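Local coordinates for protein carboxypeptidase A (Helicoverpa armigera, PDB 1JQG) that probably acts as a zinc-dependent metallocarboxypeptidase, trimming residues from the C-termini of peptides, and carries an N-terminal activation domain, at residues V29-M34 against S80-K85; D22-Y27 against K62-K67; A129-L134 against S155-R160. One frame throughout, in Å; residues are numbered along the deposited sequence.

Contact 1 (V29-M34 against S80-K85); sequences VDVASM and SGVQYK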
# COMPACT_ATOMS: atom_id res chain seq x y z
N VAL A 29 -2.36 21.62 -3.92
CA VAL A 29 -3.63 22.27 -4.20
C VAL A 29 -4.47 22.40 -2.94
O VAL A 29 -4.64 21.42 -2.25
CB VAL A 29 -4.44 21.55 -5.30
CG1 VAL A 29 -3.51 21.45 -6.52
CG2 VAL A 29 -4.90 20.16 -4.94
N ASP A 30 -4.92 23.60 -2.63
CA ASP A 30 -5.70 23.93 -1.46
C ASP A 30 -7.11 24.30 -1.89
O ASP A 30 -7.25 25.36 -2.49
CB ASP A 30 -5.11 25.10 -0.66
CG ASP A 30 -3.66 24.87 -0.29
OD1 ASP A 30 -3.44 24.61 0.90
OD2 ASP A 30 -2.79 24.93 -1.19
N VAL A 31 -8.07 23.44 -1.61
CA VAL A 31 -9.46 23.67 -1.95
C VAL A 31 -10.23 24.19 -0.74
O VAL A 31 -10.01 23.76 0.37
CB VAL A 31 -10.15 22.40 -2.53
CG1 VAL A 31 -9.53 22.08 -3.89
CG2 VAL A 31 -10.02 21.25 -1.55
N ALA A 32 -11.14 25.13 -0.98
CA ALA A 32 -11.93 25.74 0.09
C ALA A 32 -13.26 25.04 0.30
O ALA A 32 -13.69 24.91 1.43
CB ALA A 32 -12.21 27.20 -0.26
N SER A 33 -13.96 24.67 -0.76
CA SER A 33 -15.27 24.03 -0.64
C SER A 33 -15.37 22.70 -1.37
O SER A 33 -14.44 22.22 -2.02
CB SER A 33 -16.34 25.00 -1.18
OG SER A 33 -16.04 25.09 -2.58
N MET A 34 -16.54 22.07 -1.26
CA MET A 34 -16.83 20.81 -1.93
C MET A 34 -16.90 20.98 -3.45
O MET A 34 -16.44 20.13 -4.18
CB MET A 34 -18.17 20.21 -1.46
CG MET A 34 -18.15 19.76 -0.02
SD MET A 34 -17.15 18.27 0.17
CE MET A 34 -18.24 17.10 -0.63
N SER A 80 -10.05 29.36 -11.90
CA SER A 80 -11.04 28.70 -11.07
C SER A 80 -11.07 29.21 -9.63
O SER A 80 -11.91 28.81 -8.82
CB SER A 80 -10.78 27.20 -11.09
OG SER A 80 -11.10 26.70 -12.38
N GLY A 81 -10.09 30.03 -9.24
CA GLY A 81 -9.99 30.53 -7.88
C GLY A 81 -9.44 29.53 -6.88
O GLY A 81 -9.57 29.76 -5.67
N VAL A 82 -8.77 28.47 -7.33
CA VAL A 82 -8.24 27.44 -6.45
C VAL A 82 -6.79 27.74 -6.12
O VAL A 82 -5.98 27.94 -7.02
CB VAL A 82 -8.38 26.01 -7.04
CG1 VAL A 82 -7.78 24.93 -6.17
CG2 VAL A 82 -9.85 25.67 -7.24
N GLN A 83 -6.45 27.86 -4.85
CA GLN A 83 -5.11 28.07 -4.38
C GLN A 83 -4.18 26.89 -4.69
O GLN A 83 -4.56 25.72 -4.56
CB GLN A 83 -5.06 28.33 -2.87
CG GLN A 83 -5.95 29.46 -2.43
CD GLN A 83 -6.08 29.55 -0.92
OE1 GLN A 83 -7.11 29.19 -0.33
NE2 GLN A 83 -5.01 30.03 -0.29
N TYR A 84 -2.95 27.26 -5.02
CA TYR A 84 -1.95 26.25 -5.24
C TYR A 84 -0.59 26.87 -4.98
O TYR A 84 -0.41 28.07 -4.98
CB TYR A 84 -1.96 25.81 -6.70
CG TYR A 84 -1.57 26.86 -7.72
CD1 TYR A 84 -0.26 27.03 -8.13
CD2 TYR A 84 -2.54 27.70 -8.26
CE1 TYR A 84 0.09 27.98 -9.07
CE2 TYR A 84 -2.19 28.67 -9.18
CZ TYR A 84 -0.88 28.80 -9.59
OH TYR A 84 -0.56 29.76 -10.52
N LYS A 85 0.33 25.90 -4.91
CA LYS A 85 1.67 26.47 -4.87
C LYS A 85 2.75 25.40 -4.95
O LYS A 85 2.60 24.27 -4.52
CB LYS A 85 1.81 27.39 -3.70
CG LYS A 85 1.98 26.65 -2.39
CD LYS A 85 1.98 27.59 -1.20
CE LYS A 85 3.30 28.35 -1.08
NZ LYS A 85 4.39 27.38 -0.71
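Asp30 and Gln83 bury the most surface where the end of strand 25-30 runs beside the start of strand 83-88. One backbone bond ties them: Asp30 N donates to Gln83 O at 2.9 Å. It is nearly straight at the hydrogen (171°), but the donor lies above the carbonyl plane, 36° out of it, and is not aimed at a lone pair. The same oxygen receives a CA-H...O contact from Val29 CA, 3.6 Å away. Asp30 O comes to 3.4 Å from Gln83 O, and since both are acceptors this closeness brings no bond.

The two polar side chains share one side of the sheet and meet through their aliphatic roots, with CB of Asp30 3.9 Å from CB of Gln83. The CG of Gln83 stands beside the backbone N (chi1 -54°), and the chain runs on extended from there. On the other side of the sheet Val29 faces Tyr84, a non-hydrogen-bonded antiparallel pair with CA atoms 4.4 Å apart.

Val82, next to Gln83 in the chain, adds the apolar part. Its CG1 lies 3.7 Å from Asp30 O and 4.0 Å from Val31 CG1, the two valine side chains running side by side in the same direction. Helices 34-46 and 70-80 cover this valine pair through Val37 and Val40 on Val31 and Leu77 on Val82. The chemistry implies a pairing that is fraying: within these two segments, a single cross-strand amide bond, methylene contacts under two polar groups, and valine packing taking over where the strands part.

Contact 2 (D22-Y27 against K62-K67); sequences DGHAVY and KVLVPK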
# COMPACT_ATOMS: atom_id res chain seq x y z
N ASP A 22 12.68 14.70 -15.37
CA ASP A 22 13.44 15.93 -15.47
C ASP A 22 12.50 17.08 -15.87
O ASP A 22 12.02 17.11 -16.99
CB ASP A 22 14.56 15.80 -16.49
CG ASP A 22 15.62 16.88 -16.39
OD1 ASP A 22 16.67 16.71 -17.05
OD2 ASP A 22 15.43 17.86 -15.66
N GLY A 23 12.17 17.92 -14.90
CA GLY A 23 11.25 19.03 -15.18
C GLY A 23 9.90 18.87 -14.50
O GLY A 23 9.13 19.84 -14.44
N HIS A 24 9.63 17.68 -13.94
CA HIS A 24 8.36 17.44 -13.27
C HIS A 24 8.31 18.19 -11.93
O HIS A 24 9.26 18.13 -11.15
CB HIS A 24 8.14 15.95 -13.08
CG HIS A 24 7.65 15.21 -14.26
ND1 HIS A 24 8.11 15.48 -15.53
CD2 HIS A 24 6.75 14.20 -14.42
CE1 HIS A 24 7.52 14.69 -16.42
NE2 HIS A 24 6.70 13.90 -15.75
N ALA A 25 7.19 18.87 -11.67
CA ALA A 25 7.02 19.61 -10.43
C ALA A 25 5.85 19.10 -9.58
O ALA A 25 4.78 18.66 -10.02
CB ALA A 25 6.76 21.08 -10.67
N VAL A 26 6.04 19.18 -8.26
CA VAL A 26 5.04 18.79 -7.29
C VAL A 26 4.30 20.03 -6.81
O VAL A 26 4.95 20.99 -6.37
CB VAL A 26 5.66 18.04 -6.08
CG1 VAL A 26 4.65 17.84 -4.96
CG2 VAL A 26 6.15 16.68 -6.56
N TYR A 27 2.98 19.99 -6.94
CA TYR A 27 2.15 21.11 -6.52
C TYR A 27 1.32 20.73 -5.31
O TYR A 27 1.02 19.55 -5.05
CB TYR A 27 1.26 21.57 -7.67
CG TYR A 27 1.95 22.38 -8.75
CD1 TYR A 27 2.50 21.74 -9.85
CD2 TYR A 27 2.01 23.77 -8.70
CE1 TYR A 27 3.09 22.47 -10.87
CE2 TYR A 27 2.64 24.50 -9.69
CZ TYR A 27 3.17 23.84 -10.78
OH TYR A 27 3.78 24.53 -11.78
N LYS A 62 -1.51 16.71 -2.88
CA LYS A 62 -0.31 16.84 -3.68
C LYS A 62 -0.45 16.14 -5.03
O LYS A 62 -1.01 15.05 -5.13
CB LYS A 62 0.88 16.31 -2.89
CG LYS A 62 1.27 17.19 -1.73
CD LYS A 62 2.69 16.97 -1.23
CE LYS A 62 2.91 17.76 0.05
NZ LYS A 62 4.10 17.36 0.86
N VAL A 63 0.05 16.81 -6.08
CA VAL A 63 -0.03 16.22 -7.43
C VAL A 63 1.26 16.44 -8.21
O VAL A 63 1.86 17.52 -8.12
CB VAL A 63 -1.26 16.79 -8.17
CG1 VAL A 63 -1.26 18.31 -8.12
CG2 VAL A 63 -1.46 16.26 -9.58
N LEU A 64 1.71 15.38 -8.91
CA LEU A 64 2.91 15.49 -9.74
C LEU A 64 2.57 15.92 -11.16
O LEU A 64 1.80 15.26 -11.83
CB LEU A 64 3.62 14.13 -9.76
CG LEU A 64 4.96 14.08 -10.53
CD1 LEU A 64 5.94 14.94 -9.76
CD2 LEU A 64 5.37 12.64 -10.63
N VAL A 65 3.01 17.08 -11.59
CA VAL A 65 2.68 17.67 -12.88
C VAL A 65 3.88 17.76 -13.82
O VAL A 65 4.95 18.30 -13.51
CB VAL A 65 2.10 19.09 -12.72
CG1 VAL A 65 1.82 19.71 -14.10
CG2 VAL A 65 0.94 19.13 -11.72
N PRO A 66 3.77 17.15 -14.99
CA PRO A 66 4.80 17.18 -16.02
C PRO A 66 5.20 18.57 -16.46
O PRO A 66 4.41 19.52 -16.45
CB PRO A 66 4.19 16.39 -17.19
CG PRO A 66 3.19 15.49 -16.51
CD PRO A 66 2.59 16.35 -15.43
N LYS A 67 6.42 18.73 -16.97
CA LYS A 67 6.93 20.02 -17.41
C LYS A 67 6.11 20.66 -18.53
O LYS A 67 5.85 21.87 -18.54
CB LYS A 67 8.36 19.88 -17.89
CG LYS A 67 9.07 21.16 -18.30
CD LYS A 67 10.55 20.81 -18.50
CE LYS A 67 10.74 19.69 -19.51
NZ LYS A 67 12.07 19.03 -19.46
O HOH W 1 14.51 19.74 -17.93
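The two inner strands of the activation domain's four-stranded antiparallel sheet, 25-30 and 61-65, pair here. The short segments run at 153° to one another, with axes 4.8 Å apart at closest. Ala25 with Val65 and Tyr27 with Val63 are hydrogen-bonded pairs, each closed by two reciprocal amide bonds; the shortest is Val65 N to Ala25 O at 2.8 Å. Val26 and Leu64 form the non-hydrogen-bonded pair between them.

The two faces differ. On one, Val26 CG2 meets Leu64 CD1 at 3.6 Å, the two branches crossing obliquely, and Trp52 of the next strand touches both residues. On the other, Tyr27 CD1 lies 3.6 Å from Val65 CG2, while Phe73 of helix 70-80 packs on this tyrosine, Val63 and Val65.

Past the strand ends the chains stay together. Pro66 CA sits squarely over one face of the His24 ring, 3.6 Å from its centroid and 5° off the normal, a CH-pi contact. The imidazole is brought there by a CG lying beside the backbone N (chi1 -80°). Farther out, Lys67 bends at chi3 and sends NZ to Asp22 O, 3.1 Å away, and a water accepts from NZ while giving Asp22 OD2 a weak bond. Gly23 has a positive phi at which a CB would jam against the carbonyl O of Asp22, and that CB would also run into Lys67 CD.

Two central antiparallel strands with helices packed on one face are typical of the ferredoxin-like beta-alpha-beta-beta-alpha-beta fold, here with strand order 2-3-1-4, as in the pro-segments of M14 carboxypeptidases.

Contact 3 (A129-L134 against S155-R160); sequences AYLQEL and SIKYLR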
# COMPACT_ATOMS: atom_id res chain seq x y z
N ALA A 129 14.08 -14.80 -2.36
CA ALA A 129 15.07 -15.76 -1.86
C ALA A 129 14.93 -15.94 -0.35
O ALA A 129 15.05 -17.03 0.18
CB ALA A 129 16.51 -15.36 -2.15
N TYR A 130 14.71 -14.84 0.36
CA TYR A 130 14.56 -14.81 1.80
C TYR A 130 13.42 -15.71 2.26
O TYR A 130 13.61 -16.48 3.20
CB TYR A 130 14.32 -13.38 2.28
CG TYR A 130 14.01 -13.21 3.76
CD1 TYR A 130 14.90 -13.69 4.72
CD2 TYR A 130 12.86 -12.57 4.19
CE1 TYR A 130 14.66 -13.51 6.07
CE2 TYR A 130 12.58 -12.42 5.53
CZ TYR A 130 13.51 -12.87 6.47
OH TYR A 130 13.20 -12.65 7.78
N LEU A 131 12.25 -15.57 1.63
CA LEU A 131 11.11 -16.41 1.96
C LEU A 131 11.42 -17.89 1.92
O LEU A 131 10.92 -18.63 2.76
CB LEU A 131 9.91 -16.13 1.02
CG LEU A 131 9.39 -14.68 1.03
CD1 LEU A 131 8.15 -14.55 0.15
CD2 LEU A 131 9.16 -14.18 2.45
N GLN A 132 12.16 -18.31 0.89
CA GLN A 132 12.55 -19.71 0.72
C GLN A 132 13.55 -20.20 1.75
O GLN A 132 13.56 -21.37 2.13
CB GLN A 132 13.11 -19.93 -0.69
CG GLN A 132 12.07 -19.75 -1.77
CD GLN A 132 12.67 -19.74 -3.16
OE1 GLN A 132 12.65 -18.73 -3.87
NE2 GLN A 132 13.23 -20.86 -3.55
N GLU A 133 14.37 -19.32 2.27
CA GLU A 133 15.40 -19.64 3.25
C GLU A 133 14.77 -19.82 4.61
O GLU A 133 15.13 -20.69 5.45
CB GLU A 133 16.48 -18.56 3.31
CG GLU A 133 17.29 -18.41 2.01
CD GLU A 133 18.00 -19.72 1.64
OE1 GLU A 133 18.84 -20.10 2.48
OE2 GLU A 133 17.71 -20.29 0.57
N LEU A 134 13.72 -19.08 4.84
CA LEU A 134 12.96 -19.14 6.09
C LEU A 134 12.27 -20.49 6.22
O LEU A 134 12.30 -21.12 7.29
CB LEU A 134 11.95 -17.98 6.05
CG LEU A 134 11.96 -17.01 7.22
CD1 LEU A 134 13.34 -16.47 7.56
CD2 LEU A 134 11.02 -15.84 6.92
N SER A 155 7.35 -15.19 -10.29
CA SER A 155 6.82 -15.97 -9.22
C SER A 155 6.45 -15.11 -8.01
O SER A 155 7.19 -14.32 -7.45
CB SER A 155 7.88 -16.97 -8.71
OG SER A 155 7.40 -17.64 -7.56
N ILE A 156 5.19 -15.23 -7.59
CA ILE A 156 4.69 -14.44 -6.49
C ILE A 156 4.35 -15.38 -5.35
O ILE A 156 3.37 -16.10 -5.45
CB ILE A 156 3.55 -13.48 -6.79
CG1 ILE A 156 2.90 -12.99 -5.49
CG2 ILE A 156 2.48 -14.08 -7.68
CD1 ILE A 156 1.56 -12.29 -5.58
N LYS A 157 5.19 -15.41 -4.32
CA LYS A 157 5.04 -16.30 -3.21
C LYS A 157 4.77 -15.56 -1.92
O LYS A 157 4.89 -14.34 -1.78
CB LYS A 157 6.20 -17.28 -3.07
CG LYS A 157 7.57 -16.71 -3.19
CD LYS A 157 8.65 -17.75 -2.85
CE LYS A 157 8.67 -18.83 -3.93
NZ LYS A 157 9.30 -18.38 -5.24
N TYR A 158 4.15 -16.28 -0.97
CA TYR A 158 3.71 -15.68 0.28
C TYR A 158 4.01 -16.72 1.36
O TYR A 158 4.19 -17.90 1.06
CB TYR A 158 2.23 -15.27 0.25
CG TYR A 158 1.25 -16.40 0.06
CD1 TYR A 158 0.58 -16.99 1.13
CD2 TYR A 158 1.00 -16.90 -1.20
CE1 TYR A 158 -0.31 -18.04 0.94
CE2 TYR A 158 0.11 -17.94 -1.41
CZ TYR A 158 -0.55 -18.50 -0.34
OH TYR A 158 -1.43 -19.53 -0.61
N LEU A 159 3.91 -16.29 2.62
CA LEU A 159 4.15 -17.18 3.73
C LEU A 159 2.85 -17.60 4.42
O LEU A 159 1.95 -16.82 4.62
CB LEU A 159 5.14 -16.47 4.67
CG LEU A 159 6.60 -16.40 4.26
CD1 LEU A 159 7.45 -15.92 5.43
CD2 LEU A 159 7.16 -17.72 3.77
N ARG A 160 2.85 -18.79 5.00
CA ARG A 160 1.79 -19.27 5.87
C ARG A 160 2.41 -19.63 7.21
O ARG A 160 3.06 -20.67 7.30
CB ARG A 160 1.12 -20.50 5.26
CG ARG A 160 0.14 -20.17 4.13
CD ARG A 160 -0.78 -21.37 3.87
NE ARG A 160 -0.05 -22.50 3.33
CZ ARG A 160 -0.51 -23.70 3.10
NH1 ARG A 160 -1.77 -23.99 3.35
NH2 ARG A 160 0.31 -24.64 2.62
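Leu131 on helix 124-137 projects onto strand 155-161 and splits its two methyls between two strand residues. CD1 rests 3.8 Å from Lys157 O, and CD2 reaches Leu159 CG at 3.8 Å, the two leucines crossing at a slant. One turn on, Leu134 approaches Leu159 at about a right angle, its CD2 3.9 Å from Leu159 CD1. Leu159 is thus touched by both helix leucines, and Ile195 of helix 187-200 packs on Leu134 and Leu159.

Lys157 slides past Leu131 in the opposite direction, its CG 4.0 Å from Leu131 CD1. Its CG stands between the backbone N and the carbonyl carbon (chi1 46°), and bends at chi3 and chi4 curl the chain across the Gln132 side chain at about a right angle, Lys157 CD lying 4.1 Å from Gln132 CG. NZ donates to Ser155 OG at 3.1 Å and forms a salt bridge with Asp128, one turn before Gln132. A leucine in its place would probably leave the Asp128 carboxylate without this countercharge and Ser155 OG without its NZ donor.

No hydrogen bond joins the two segments. Their axes come no nearer than 9.1 Å and run at 37°, a gap crossed by side chains that meet each other and, in places, the backbone carbonyls. Such a helix laid on a strand of the mixed eight-stranded sheet is typical of the alpha/beta fold of zinc carboxypeptidases.

Contacts 1 and 2 belong to one sheet and share strand 25-30: its flanks are strand 83-88 in contact 1 and strand 61-65 in contact 2. Their centres are 17 Å apart, yet they touch, Tyr84 CD1 lying 4.0 Å from Tyr27 CD2. Both are partly buried and rely on backbone bonding, with four amide bonds in contact 2 but one within the segments of contact 1, at the end of the pairing with edge strand 83-88. Contact 3 is buried, lies on the other side of the chain's centre in the catalytic domain, and joins helix to strand through leucine packing and the aliphatic part of Lys157, with no hydrogen bond across.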